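Local coordinates for protein glutathione transferase (PDB 4F0C) that binds oxidized glutathione disulfide and probably acts, like other glutathione transferases, on substrates that react with the thiol of glutathione, at residues Gly4-His12 / Ile58-Tyr66; Leu166-Asn177 / Trp203-Ile213. All blocks are in the same frame, centred on the assembly; numbering follows the deposited sequence.

Overall arrangement
From the N terminus, the chain passes through strand 7-11, helix 18-28 and strand 32-36, a beta-alpha-beta crossover, before 58-66 returns antiparallel beside 4-12. Interaction 1 thus closes a loop of 45 residues inside the thioredoxin-like N-terminal domain. Interaction 2 follows in series, with no nesting or crossing: 203-213 folds back on 166-177 across a 25-residue excursion in the helical C-terminal domain. The centres of interactions 1 and 2 lie about 21 Å apart. Their nearest atoms are about 8 Å apart, so the two do not touch. They converge on one bound glutathione disulfide, met by I58 and W176, and both pack against helix 18-28, which lies between sheet and helical domain.

Interaction 1. Residues Gly4-His12 / Ile58-Tyr66; sequences GKQFTLFNH and IPALIDHYY. With GDS (oxidized glutathione disulfide), chain B; SO4 (sulfate ion), chain G; SO4 (sulfate ion), chain D.
T8 and I62 form a hydrogen-bonded pair between strands 7-11 and 60-63, which run antiparallel at 170° with their axes 4.7 Å apart at closest approach. T8 N donates to I62 O at 3.0 Å, and I62 N returns a bond to T8 O. F7 with D63 and L9 with L61 are the neighbouring non-hydrogen-bonded pairs, while H64 N continues the pairing to Q6 O.

Apolar groups cover both faces. F7 CD1 lies 3.7 Å from L61 CD2, on the face packed against helices 18-28 and 74-85; on the other, I62 CD1 meets the F10 ring edge, 3.6 Å from CE2.

This pairing belongs to the thioredoxin-like domain of glutathione transferases, including its signature cis-proline, P59. The cis peptide follows I58, whose backbone N and O bind O2 and N2 of the glutathione disulfide, an antiparallel, strand-like grip. The ligand also reaches S74 and, in the second subunit, S111 and R139.

Side-chain polar bonds gather where strand 7-11 begins and strand 60-63 ends. H64 NE2 points in its ring plane at T8 OG1, 2.6 Å away; E33 also bonds this hydroxyl, and D68 holds H64 ND1. The Y65 ring lies over Q6, with Q6 CA 3.5 Å from its centroid in a CH-pi contact, the Q6 amide nearly parallel to it, and Y65 OH 2.7 Å from its acceptor G4 O. With CG anti to the backbone N (chi1 -174°), D63 presents OD1 to two donors from opposite faces of the carboxylate: Q6 NE2 at 3.2 Å and Y65 N, the latter closing an Asx turn. Its OD2 bonds the hydroxyls of Y80 and Y85. Replacing D63 with an alanine would probably leave both these hydroxyls and the Q6 amide without their acceptor and the turn less firmly held.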
loop_
_atom_site.group_PDB
_atom_site.type_symbol
_atom_site.label_atom_id
_atom_site.label_comp_id
_atom_site.label_asym_id
_atom_site.label_seq_id
_atom_site.Cartn_x
_atom_site.Cartn_y
_atom_site.Cartn_z
ATOM N N GLY A 4 2.833 9.522 32.133
ATOM C CA GLY A 4 2.820 8.681 30.949
ATOM C C GLY A 4 2.355 9.443 29.719
ATOM O O GLY A 4 1.318 10.121 29.734
ATOM N N LYS A 5 3.127 9.312 28.643
ATOM C CA LYS A 5 2.839 10.013 27.406
ATOM C C LYS A 5 1.665 9.344 26.714
ATOM O O LYS A 5 1.315 8.209 27.042
ATOM C CB LYS A 5 4.077 10.019 26.526
ATOM C CG LYS A 5 5.266 10.759 27.174
ATOM C CD LYS A 5 6.434 10.924 26.163
ATOM C CE LYS A 5 7.556 11.852 26.716
ATOM N NZ LYS A 5 8.494 12.153 25.580
ATOM N N GLN A 6 1.044 10.051 25.774
ATOM C CA GLN A 6 -0.138 9.508 25.148
ATOM C C GLN A 6 0.122 8.250 24.334
ATOM O O GLN A 6 -0.639 7.305 24.417
ATOM C CB GLN A 6 -0.848 10.525 24.250
ATOM C CG GLN A 6 -2.097 9.901 23.562
ATOM C CD GLN A 6 -3.069 10.946 23.044
ATOM O OE1 GLN A 6 -2.754 12.140 23.028
ATOM N NE2 GLN A 6 -4.260 10.504 22.620
ATOM N N PHE A 7 1.169 8.273 23.511
ATOM C CA PHE A 7 1.409 7.208 22.543
ATOM C C PHE A 7 2.723 6.516 22.814
ATOM O O PHE A 7 3.685 7.148 23.280
ATOM C CB PHE A 7 1.468 7.787 21.110
ATOM C CG PHE A 7 0.196 8.485 20.685
ATOM C CD1 PHE A 7 -0.936 7.748 20.318
ATOM C CD2 PHE A 7 0.132 9.878 20.683
ATOM C CE1 PHE A 7 -2.124 8.405 19.890
ATOM C CE2 PHE A 7 -1.015 10.544 20.284
ATOM C CZ PHE A 7 -2.171 9.806 19.891
ATOM N N THR A 8 2.759 5.219 22.518
ATOM C CA THR A 8 4.027 4.527 22.298
ATOM C C THR A 8 4.130 4.297 20.804
ATOM O O THR A 8 3.236 3.678 20.187
ATOM C CB THR A 8 4.116 3.161 23.010
ATOM O OG1 THR A 8 4.038 3.360 24.413
ATOM C CG2 THR A 8 5.436 2.447 22.691
ATOM N N LEU A 9 5.204 4.815 20.216
ATOM C CA LEU A 9 5.499 4.554 18.812
ATOM C C LEU A 9 6.631 3.534 18.735
ATOM O O LEU A 9 7.743 3.802 19.182
ATOM C CB LEU A 9 5.931 5.845 18.084
ATOM C CG LEU A 9 6.417 5.678 16.628
ATOM C CD1 LEU A 9 5.349 5.047 15.704
ATOM C CD2 LEU A 9 6.910 7.040 16.036
ATOM N N PHE A 10 6.356 2.366 18.169
ATOM C CA PHE A 10 7.413 1.412 17.918
ATOM C C PHE A 10 8.046 1.809 16.589
ATOM O O PHE A 10 7.379 1.867 15.554
ATOM C CB PHE A 10 6.868 -0.022 17.881
ATOM C CG PHE A 10 6.316 -0.493 19.210
ATOM C CD1 PHE A 10 7.169 -0.953 20.205
ATOM C CD2 PHE A 10 4.946 -0.473 19.457
ATOM C CE1 PHE A 10 6.680 -1.406 21.420
ATOM C CE2 PHE A 10 4.438 -0.935 20.679
ATOM C CZ PHE A 10 5.317 -1.381 21.664
ATOM N N ASN A 11 9.332 2.132 16.657
ATOM C CA ASN A 11 10.040 2.711 15.540
ATOM C C ASN A 11 11.336 1.924 15.295
ATOM O O ASN A 11 11.635 0.937 15.986
ATOM C CB ASN A 11 10.315 4.204 15.866
ATOM C CG ASN A 11 10.504 5.073 14.615
ATOM O OD1 ASN A 11 10.572 4.567 13.500
ATOM N ND2 ASN A 11 10.592 6.383 14.809
ATOM N N HIS A 12 12.109 2.360 14.305
ATOM C CA HIS A 12 13.449 1.838 14.064
ATOM C C HIS A 12 14.314 3.020 13.621
ATOM O O HIS A 12 13.809 3.934 12.951
ATOM C CB HIS A 12 13.452 0.762 12.959
ATOM C CG HIS A 12 14.747 0.018 12.866
ATOM N ND1 HIS A 12 15.647 0.211 11.843
ATOM C CD2 HIS A 12 15.323 -0.879 13.706
ATOM C CE1 HIS A 12 16.710 -0.555 12.035
ATOM N NE2 HIS A 12 16.538 -1.224 13.162
ATOM N N ILE A 58 7.640 -2.841 11.828
ATOM C CA ILE A 58 7.373 -1.539 12.430
ATOM C C ILE A 58 6.966 -0.548 11.321
ATOM O O ILE A 58 7.364 -0.706 10.168
ATOM C CB ILE A 58 8.609 -1.030 13.261
ATOM C CG1 ILE A 58 9.751 -0.644 12.346
ATOM C CG2 ILE A 58 9.034 -2.065 14.317
ATOM C CD1 ILE A 58 9.758 0.822 12.029
ATOM N N PRO A 59 6.205 0.504 11.665
ATOM C CA PRO A 59 5.779 0.889 13.017
ATOM C C PRO A 59 4.478 0.236 13.517
ATOM O O PRO A 59 3.697 -0.371 12.762
ATOM C CB PRO A 59 5.527 2.385 12.876
ATOM C CG PRO A 59 4.977 2.491 11.464
ATOM C CD PRO A 59 5.878 1.547 10.676
ATOM N N ALA A 60 4.265 0.378 14.819
ATOM C CA ALA A 60 2.960 0.137 15.417
ATOM C C ALA A 60 2.815 1.240 16.454
ATOM O O ALA A 60 3.821 1.767 16.953
ATOM C CB ALA A 60 2.886 -1.265 16.100
ATOM N N LEU A 61 1.570 1.577 16.775
ATOM C CA LEU A 61 1.275 2.698 17.681
ATOM C C LEU A 61 0.312 2.219 18.744
ATOM O O LEU A 61 -0.685 1.571 18.421
ATOM C CB LEU A 61 0.587 3.829 16.900
ATOM C CG LEU A 61 0.211 5.071 17.733
ATOM C CD1 LEU A 61 1.363 6.032 17.714
ATOM C CD2 LEU A 61 -1.063 5.758 17.184
ATOM N N ILE A 62 0.605 2.512 20.009
ATOM C CA ILE A 62 -0.383 2.288 21.075
ATOM C C ILE A 62 -0.884 3.621 21.582
ATOM O O ILE A 62 -0.071 4.483 21.932
ATOM C CB ILE A 62 0.208 1.568 22.299
ATOM C CG1 ILE A 62 0.909 0.266 21.882
ATOM C CG2 ILE A 62 -0.908 1.275 23.352
ATOM C CD1 ILE A 62 1.724 -0.310 23.001
ATOM N N ASP A 63 -2.206 3.804 21.611
ATOM C CA ASP A 63 -2.800 5.022 22.146
ATOM C C ASP A 63 -3.212 4.782 23.613
ATOM O O ASP A 63 -4.273 4.226 23.932
ATOM C CB ASP A 63 -3.978 5.452 21.263
ATOM C CG ASP A 63 -4.571 6.794 21.666
ATOM O OD1 ASP A 63 -4.262 7.331 22.776
ATOM O OD2 ASP A 63 -5.402 7.285 20.861
ATOM N N HIS A 64 -2.348 5.192 24.529
ATOM C CA HIS A 64 -2.596 4.928 25.935
ATOM C C HIS A 64 -3.809 5.690 26.491
ATOM O O HIS A 64 -4.333 5.320 27.535
ATOM C CB HIS A 64 -1.335 5.222 26.766
ATOM C CG HIS A 64 -0.140 4.423 26.343
ATOM N ND1 HIS A 64 -0.102 3.045 26.424
ATOM C CD2 HIS A 64 1.064 4.806 25.855
ATOM C CE1 HIS A 64 1.072 2.616 25.992
ATOM N NE2 HIS A 64 1.805 3.664 25.655
ATOM N N TYR A 65 -4.227 6.765 25.813
ATOM C CA TYR A 65 -5.334 7.590 26.319
ATOM C C TYR A 65 -6.647 7.139 25.665
ATOM O O TYR A 65 -7.695 7.745 25.868
ATOM C CB TYR A 65 -5.116 9.085 26.034
ATOM C CG TYR A 65 -3.887 9.721 26.685
ATOM C CD1 TYR A 65 -3.039 8.992 27.529
ATOM C CD2 TYR A 65 -3.604 11.090 26.479
ATOM C CE1 TYR A 65 -1.895 9.620 28.127
ATOM C CE2 TYR A 65 -2.501 11.701 27.053
ATOM C CZ TYR A 65 -1.641 10.972 27.858
ATOM O OH TYR A 65 -0.536 11.621 28.404
ATOM N N TYR A 66 -6.571 6.074 24.879
ATOM C CA TYR A 66 -7.779 5.474 24.301
ATOM C C TYR A 66 -7.760 3.963 24.559
ATOM O O TYR A 66 -7.831 3.172 23.627
ATOM C CB TYR A 66 -7.827 5.786 22.808
ATOM C CG TYR A 66 -9.142 5.438 22.112
ATOM C CD1 TYR A 66 -10.363 5.882 22.630
ATOM C CD2 TYR A 66 -9.144 4.678 20.946
ATOM C CE1 TYR A 66 -11.574 5.580 21.972
ATOM C CE2 TYR A 66 -10.335 4.373 20.283
ATOM C CZ TYR A 66 -11.548 4.828 20.806
ATOM O OH TYR A 66 -12.741 4.532 20.161
HETATM N N1 GDS B . 3.748 -1.218 4.658
HETATM C CA1 GDS B . 4.466 -1.184 5.988
HETATM C C1 GDS B . 4.284 0.215 6.700
HETATM O OE1 GDS B . 4.215 1.263 5.989
HETATM O OE2 GDS B . 4.143 0.196 7.956
HETATM C CB1 GDS B . 6.000 -1.474 5.833
HETATM C CG1 GDS B . 6.716 -1.442 7.203
HETATM C CD1 GDS B . 8.132 -1.890 7.021
HETATM O O1 GDS B . 8.638 -2.194 5.954
HETATM N N2 GDS B . 8.858 -1.930 8.194
HETATM C CA2 GDS B . 10.265 -2.375 8.216
HETATM C C2 GDS B . 10.413 -3.584 9.108
HETATM O O2 GDS B . 9.827 -3.621 10.194
HETATM C CB2 GDS B . 11.176 -1.297 8.850
HETATM S SG2 GDS B . 11.354 0.100 7.719
HETATM N N3 GDS B . 11.264 -4.547 8.695
HETATM C CA3 GDS B . 11.477 -5.699 9.526
HETATM C C3 GDS B . 11.413 -6.981 8.703
HETATM O OE3 GDS B . 11.816 -8.038 9.234
HETATM O OE4 GDS B . 10.893 -6.870 7.577
HETATM N N4 GDS B . 9.560 -1.668 3.299
HETATM C CA4 GDS B . 8.696 -1.562 2.115
HETATM C C4 GDS B . 7.635 -0.454 2.381
HETATM O OE5 GDS B . 7.953 0.518 3.114
HETATM O OE6 GDS B . 6.534 -0.618 1.817
HETATM C C5 GDS B . 10.891 -1.978 3.175
HETATM O O5 GDS B . 11.447 -2.177 2.094
HETATM C CA5 GDS B . 11.726 -2.052 4.447
HETATM N N5 GDS B . 12.861 -3.001 4.272
HETATM C CB5 GDS B . 12.241 -0.640 4.745
HETATM S SG5 GDS B . 12.945 -0.555 6.436
HETATM C CA6 GDS B . 12.730 -7.106 4.728
HETATM C C6 GDS B . 13.104 -7.503 3.244
HETATM O OE7 GDS B . 13.365 -8.701 2.997
HETATM O OE8 GDS B . 13.102 -6.583 2.399
HETATM N N6 GDS B . 12.295 -8.288 5.471
HETATM C CB6 GDS B . 13.984 -6.426 5.354
HETATM C CG6 GDS B . 14.204 -4.993 4.845
HETATM C CD6 GDS B . 12.989 -4.119 5.130
HETATM O O6 GDS B . 12.169 -4.301 6.038
HETATM S S SO4 G . 19.121 -3.343 13.616
HETATM O O1 SO4 G . 18.428 -4.045 12.534
HETATM O O2 SO4 G . 20.098 -4.244 14.216
HETATM O O3 SO4 G . 19.804 -2.176 13.065
HETATM O O4 SO4 G . 18.158 -2.921 14.633
HETATM S S SO4 D . 11.026 9.108 24.952
HETATM O O1 SO4 D . 10.901 8.445 23.654
HETATM O O2 SO4 D . 11.768 8.204 25.820
HETATM O O3 SO4 D . 11.764 10.358 24.787
HETATM O O4 SO4 D . 9.742 9.416 25.578
#

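Interaction 2. Residues Leu166-Asn177 / Trp203-Ile213; sequences LTIADISFVIWN and WHTALITRPAI. With GDS (oxidized glutathione disulfide), chain B.
The backbones of 166-177 and 203-213 come closest at V174 and H204, whose CA atoms are 6.7 Å apart, where two helical segments of the glutathione transferase C-terminal domain pack together. V174 is a knob set in the hole formed by H204, L207, I208 and I213; its CG2 lies 3.6 Å from L207 CD1, and CG1 faces I208 CG2.

D170 links this core to a capping box. Its OD2 accepts from T167 N through the anti lone pair, while T167 OG1 accepts from A169 N, the N-capping box familiar from this family. OD1 takes W203 NE1 at 2.8 Å in a nearly straight bond (167°), in the indole plane, and also L161 N, so both buried oxygens are engaged. A chi1 of 167°, which turns CG away from the W203 backbone N, carries the indole to this acceptor; its far edge points toward the F173 ring face in an offset edge-to-face pair, planes at 61°.

L166 CD2 sits over the centre of the R210 guanidinium, 3.5 Å from CZ, while R210 NE forms a salt bridge to E27. Between N177 and H204, one water accepts from N177 ND2 at 2.9 Å and lies 2.8 Å from H204 ND1, in the imidazole plane.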
loop_
_atom_site.group_PDB
_atom_site.type_symbol
_atom_site.label_atom_id
_atom_site.label_comp_id
_atom_site.label_asym_id
_atom_site.label_seq_id
_atom_site.Cartn_x
_atom_site.Cartn_y
_atom_site.Cartn_z
ATOM N N LEU A 166 -1.557 21.410 2.829
ATOM C CA LEU A 166 -0.694 20.357 3.336
ATOM C C LEU A 166 -1.534 19.324 4.092
ATOM O O LEU A 166 -2.335 19.699 4.950
ATOM C CB LEU A 166 0.333 20.986 4.289
ATOM C CG LEU A 166 1.106 20.001 5.159
ATOM C CD1 LEU A 166 2.055 19.210 4.293
ATOM C CD2 LEU A 166 1.884 20.782 6.254
ATOM N N THR A 167 -1.368 18.033 3.775
ATOM C CA THR A 167 -2.030 16.957 4.547
ATOM C C THR A 167 -1.077 15.773 4.778
ATOM O O THR A 167 0.067 15.772 4.303
ATOM C CB THR A 167 -3.272 16.379 3.816
ATOM O OG1 THR A 167 -2.853 15.713 2.609
ATOM C CG2 THR A 167 -4.275 17.502 3.464
ATOM N N ILE A 168 -1.550 14.758 5.489
ATOM C CA ILE A 168 -0.757 13.555 5.665
ATOM C C ILE A 168 -0.461 12.869 4.322
ATOM O O ILE A 168 0.483 12.088 4.251
ATOM C CB ILE A 168 -1.410 12.559 6.659
ATOM C CG1 ILE A 168 -2.906 12.330 6.309
ATOM C CG2 ILE A 168 -1.262 13.121 8.087
ATOM C CD1 ILE A 168 -3.491 11.032 6.975
ATOM N N ALA A 169 -1.233 13.167 3.269
ATOM C CA ALA A 169 -0.868 12.594 1.957
ATOM C C ALA A 169 0.531 13.069 1.584
ATOM O O ALA A 169 1.366 12.257 1.211
ATOM C CB ALA A 169 -1.863 12.936 0.853
ATOM N N ASP A 170 0.807 14.368 1.722
ATOM C CA ASP A 170 2.142 14.882 1.396
ATOM C C ASP A 170 3.170 14.347 2.367
ATOM O O ASP A 170 4.260 13.907 1.963
ATOM C CB ASP A 170 2.166 16.428 1.426
ATOM C CG ASP A 170 1.034 17.034 0.608
ATOM O OD1 ASP A 170 1.200 17.127 -0.629
ATOM O OD2 ASP A 170 -0.028 17.359 1.196
ATOM N N ILE A 171 2.826 14.377 3.658
ATOM C CA ILE A 171 3.812 14.027 4.677
ATOM C C ILE A 171 4.263 12.578 4.508
ATOM O O ILE A 171 5.439 12.255 4.719
ATOM C CB ILE A 171 3.259 14.256 6.104
ATOM C CG1 ILE A 171 2.980 15.758 6.325
ATOM C CG2 ILE A 171 4.238 13.726 7.183
ATOM C CD1 ILE A 171 2.222 16.025 7.648
ATOM N N SER A 172 3.334 11.720 4.091
ATOM C CA SER A 172 3.604 10.285 3.994
ATOM C C SER A 172 4.737 9.956 3.020
ATOM O O SER A 172 5.384 8.925 3.167
ATOM C CB SER A 172 2.317 9.514 3.593
ATOM O OG SER A 172 2.057 9.720 2.205
ATOM N N PHE A 173 4.994 10.840 2.049
ATOM C CA PHE A 173 6.028 10.604 1.033
ATOM C C PHE A 173 7.420 11.064 1.442
ATOM O O PHE A 173 8.410 10.718 0.776
ATOM C CB PHE A 173 5.701 11.351 -0.286
ATOM C CG PHE A 173 4.624 10.709 -1.112
ATOM C CD1 PHE A 173 4.951 9.853 -2.149
ATOM C CD2 PHE A 173 3.282 10.998 -0.888
ATOM C CE1 PHE A 173 3.950 9.266 -2.926
ATOM C CE2 PHE A 173 2.284 10.419 -1.653
ATOM C CZ PHE A 173 2.619 9.558 -2.697
ATOM N N VAL A 174 7.502 11.878 2.494
ATOM C CA VAL A 174 8.732 12.615 2.766
ATOM C C VAL A 174 9.912 11.692 3.058
ATOM O O VAL A 174 10.974 11.844 2.450
ATOM C CB VAL A 174 8.543 13.626 3.927
ATOM C CG1 VAL A 174 9.900 14.230 4.320
ATOM C CG2 VAL A 174 7.576 14.734 3.479
ATOM N N ILE A 175 9.738 10.739 3.982
ATOM C CA ILE A 175 10.918 9.989 4.459
ATOM C C ILE A 175 11.564 9.135 3.349
ATOM O O ILE A 175 12.794 9.165 3.187
ATOM C CB ILE A 175 10.673 9.188 5.768
ATOM C CG1 ILE A 175 12.006 8.691 6.360
ATOM C CG2 ILE A 175 9.669 8.028 5.550
ATOM C CD1 ILE A 175 12.901 9.802 6.954
ATOM N N TRP A 176 10.748 8.440 2.549
ATOM C CA TRP A 176 11.317 7.663 1.443
ATOM C C TRP A 176 11.904 8.550 0.345
ATOM O O TRP A 176 12.887 8.167 -0.306
ATOM C CB TRP A 176 10.295 6.699 0.846
ATOM C CG TRP A 176 10.154 5.403 1.615
ATOM C CD1 TRP A 176 9.085 5.015 2.391
ATOM C CD2 TRP A 176 11.108 4.326 1.678
ATOM N NE1 TRP A 176 9.328 3.775 2.923
ATOM C CE2 TRP A 176 10.550 3.323 2.493
ATOM C CE3 TRP A 176 12.370 4.106 1.096
ATOM C CZ2 TRP A 176 11.213 2.125 2.768
ATOM C CZ3 TRP A 176 13.034 2.913 1.366
ATOM C CH2 TRP A 176 12.455 1.938 2.190
ATOM N N ASN A 177 11.312 9.718 0.111
ATOM C CA ASN A 177 11.910 10.628 -0.891
ATOM C C ASN A 177 13.261 11.128 -0.440
ATOM O O ASN A 177 14.190 11.256 -1.243
ATOM C CB ASN A 177 10.981 11.799 -1.260
ATOM C CG ASN A 177 9.877 11.377 -2.221
ATOM O OD1 ASN A 177 9.995 10.354 -2.910
ATOM N ND2 ASN A 177 8.812 12.167 -2.293
ATOM N N TRP A 203 8.350 20.941 -3.624
ATOM C CA TRP A 203 7.427 20.396 -2.629
ATOM C C TRP A 203 8.174 19.686 -1.514
ATOM O O TRP A 203 7.900 19.902 -0.320
ATOM C CB TRP A 203 6.502 19.446 -3.374
ATOM C CG TRP A 203 5.594 18.453 -2.656
ATOM C CD1 TRP A 203 4.397 18.711 -2.064
ATOM C CD2 TRP A 203 5.747 17.028 -2.655
ATOM N NE1 TRP A 203 3.798 17.529 -1.655
ATOM C CE2 TRP A 203 4.606 16.481 -2.027
ATOM C CE3 TRP A 203 6.748 16.157 -3.131
ATOM C CZ2 TRP A 203 4.441 15.103 -1.843
ATOM C CZ3 TRP A 203 6.581 14.788 -2.953
ATOM C CH2 TRP A 203 5.436 14.276 -2.314
ATOM N N HIS A 204 9.120 18.833 -1.891
ATOM C CA HIS A 204 9.932 18.125 -0.887
ATOM C C HIS A 204 10.679 19.126 -0.019
ATOM O O HIS A 204 10.745 18.987 1.198
ATOM C CB HIS A 204 10.924 17.177 -1.566
ATOM C CG HIS A 204 11.720 16.350 -0.604
ATOM N ND1 HIS A 204 11.181 15.274 0.070
ATOM C CD2 HIS A 204 13.011 16.438 -0.206
ATOM C CE1 HIS A 204 12.107 14.742 0.854
ATOM N NE2 HIS A 204 13.228 15.425 0.701
ATOM N N THR A 205 11.240 20.167 -0.628
ATOM C CA THR A 205 12.010 21.130 0.154
ATOM C C THR A 205 11.113 21.880 1.117
ATOM O O THR A 205 11.505 22.164 2.254
ATOM C CB THR A 205 12.784 22.122 -0.771
ATOM O OG1 THR A 205 13.691 21.364 -1.570
ATOM C CG2 THR A 205 13.559 23.193 0.044
ATOM N N ALA A 206 9.910 22.214 0.666
ATOM C CA ALA A 206 8.988 22.920 1.531
ATOM C C ALA A 206 8.652 22.022 2.744
ATOM O O ALA A 206 8.597 22.502 3.877
ATOM C CB ALA A 206 7.729 23.337 0.773
ATOM N N LEU A 207 8.507 20.718 2.510
ATOM C CA LEU A 207 8.175 19.775 3.579
ATOM C C LEU A 207 9.300 19.632 4.595
ATOM O O LEU A 207 9.075 19.763 5.793
ATOM C CB LEU A 207 7.783 18.398 2.991
ATOM C CG LEU A 207 6.419 18.378 2.290
ATOM C CD1 LEU A 207 6.299 17.254 1.263
ATOM C CD2 LEU A 207 5.306 18.265 3.353
ATOM N N ILE A 208 10.521 19.391 4.133
ATOM C CA ILE A 208 11.606 19.099 5.071
ATOM C C ILE A 208 12.110 20.344 5.798
ATOM O O ILE A 208 12.842 20.227 6.773
ATOM C CB ILE A 208 12.794 18.370 4.404
ATOM C CG1 ILE A 208 13.493 19.270 3.383
ATOM C CG2 ILE A 208 12.335 17.043 3.756
ATOM C CD1 ILE A 208 14.730 18.617 2.751
ATOM N N THR A 209 11.709 21.528 5.342
ATOM C CA THR A 209 12.105 22.750 6.057
ATOM C C THR A 209 11.076 23.166 7.111
ATOM O O THR A 209 11.345 24.047 7.918
ATOM C CB THR A 209 12.461 23.924 5.087
ATOM O OG1 THR A 209 11.333 24.220 4.273
ATOM C CG2 THR A 209 13.578 23.519 4.178
ATOM N N ARG A 210 9.907 22.518 7.137
ATOM C CA ARG A 210 8.983 22.716 8.248
ATOM C C ARG A 210 9.652 22.250 9.556
ATOM O O ARG A 210 10.232 21.167 9.600
ATOM C CB ARG A 210 7.695 21.909 8.042
ATOM C CG ARG A 210 6.803 22.386 6.884
ATOM C CD ARG A 210 5.542 21.521 6.811
ATOM N NE ARG A 210 4.758 21.622 8.054
ATOM C CZ ARG A 210 3.937 22.629 8.335
ATOM N NH1 ARG A 210 3.812 23.643 7.478
ATOM N NH2 ARG A 210 3.254 22.634 9.477
ATOM N N PRO A 211 9.549 23.052 10.629
ATOM C CA PRO A 211 10.303 22.761 11.855
ATOM C C PRO A 211 10.048 21.373 12.450
ATOM O O PRO A 211 11.014 20.731 12.871
ATOM C CB PRO A 211 9.839 23.866 12.817
ATOM C CG PRO A 211 9.581 25.034 11.904
ATOM C CD PRO A 211 8.919 24.389 10.680
ATOM N N ALA A 212 8.799 20.911 12.470
ATOM C CA ALA A 212 8.511 19.579 13.024
ATOM C C ALA A 212 9.163 18.481 12.188
ATOM O O ALA A 212 9.691 17.500 12.725
ATOM C CB ALA A 212 7.012 19.339 13.124
ATOM N N ILE A 213 9.128 18.637 10.869
ATOM C CA ILE A 213 9.691 17.612 9.996
ATOM C C ILE A 213 11.226 17.651 10.045
ATOM O O ILE A 213 11.892 16.621 10.132
ATOM C CB ILE A 213 9.137 17.769 8.574
ATOM C CG1 ILE A 213 7.631 17.419 8.592
ATOM C CG2 ILE A 213 9.850 16.850 7.591
ATOM C CD1 ILE A 213 6.984 17.433 7.220
HETATM N N1 GDS B . 3.748 -1.218 4.658
HETATM C CA1 GDS B . 4.466 -1.184 5.988
HETATM C C1 GDS B . 4.284 0.215 6.700
HETATM O OE1 GDS B . 4.215 1.263 5.989
HETATM O OE2 GDS B . 4.143 0.196 7.956
HETATM C CB1 GDS B . 6.000 -1.474 5.833
HETATM C CG1 GDS B . 6.716 -1.442 7.203
HETATM C CD1 GDS B . 8.132 -1.890 7.021
HETATM O O1 GDS B . 8.638 -2.194 5.954
HETATM N N2 GDS B . 8.858 -1.930 8.194
HETATM C CA2 GDS B . 10.265 -2.375 8.216
HETATM C C2 GDS B . 10.413 -3.584 9.108
HETATM O O2 GDS B . 9.827 -3.621 10.194
HETATM C CB2 GDS B . 11.176 -1.297 8.850
HETATM S SG2 GDS B . 11.354 0.100 7.719
HETATM N N3 GDS B . 11.264 -4.547 8.695
HETATM C CA3 GDS B . 11.477 -5.699 9.526
HETATM C C3 GDS B . 11.413 -6.981 8.703
HETATM O OE3 GDS B . 11.816 -8.038 9.234
HETATM O OE4 GDS B . 10.893 -6.870 7.577
HETATM N N4 GDS B . 9.560 -1.668 3.299
HETATM C CA4 GDS B . 8.696 -1.562 2.115
HETATM C C4 GDS B . 7.635 -0.454 2.381
HETATM O OE5 GDS B . 7.953 0.518 3.114
HETATM O OE6 GDS B . 6.534 -0.618 1.817
HETATM C C5 GDS B . 10.891 -1.978 3.175
HETATM O O5 GDS B . 11.447 -2.177 2.094
HETATM C CA5 GDS B . 11.726 -2.052 4.447
HETATM N N5 GDS B . 12.861 -3.001 4.272
HETATM C CB5 GDS B . 12.241 -0.640 4.745
HETATM S SG5 GDS B . 12.945 -0.555 6.436
HETATM C CA6 GDS B . 12.730 -7.106 4.728
HETATM C C6 GDS B . 13.104 -7.503 3.244
HETATM O OE7 GDS B . 13.365 -8.701 2.997
HETATM O OE8 GDS B . 13.102 -6.583 2.399
HETATM N N6 GDS B . 12.295 -8.288 5.471
HETATM C CB6 GDS B . 13.984 -6.426 5.354
HETATM C CG6 GDS B . 14.204 -4.993 4.845
HETATM C CD6 GDS B . 12.989 -4.119 5.130
HETATM O O6 GDS B . 12.169 -4.301 6.038
HETATM O O HOH W 1 8.608 14.267 -0.360
#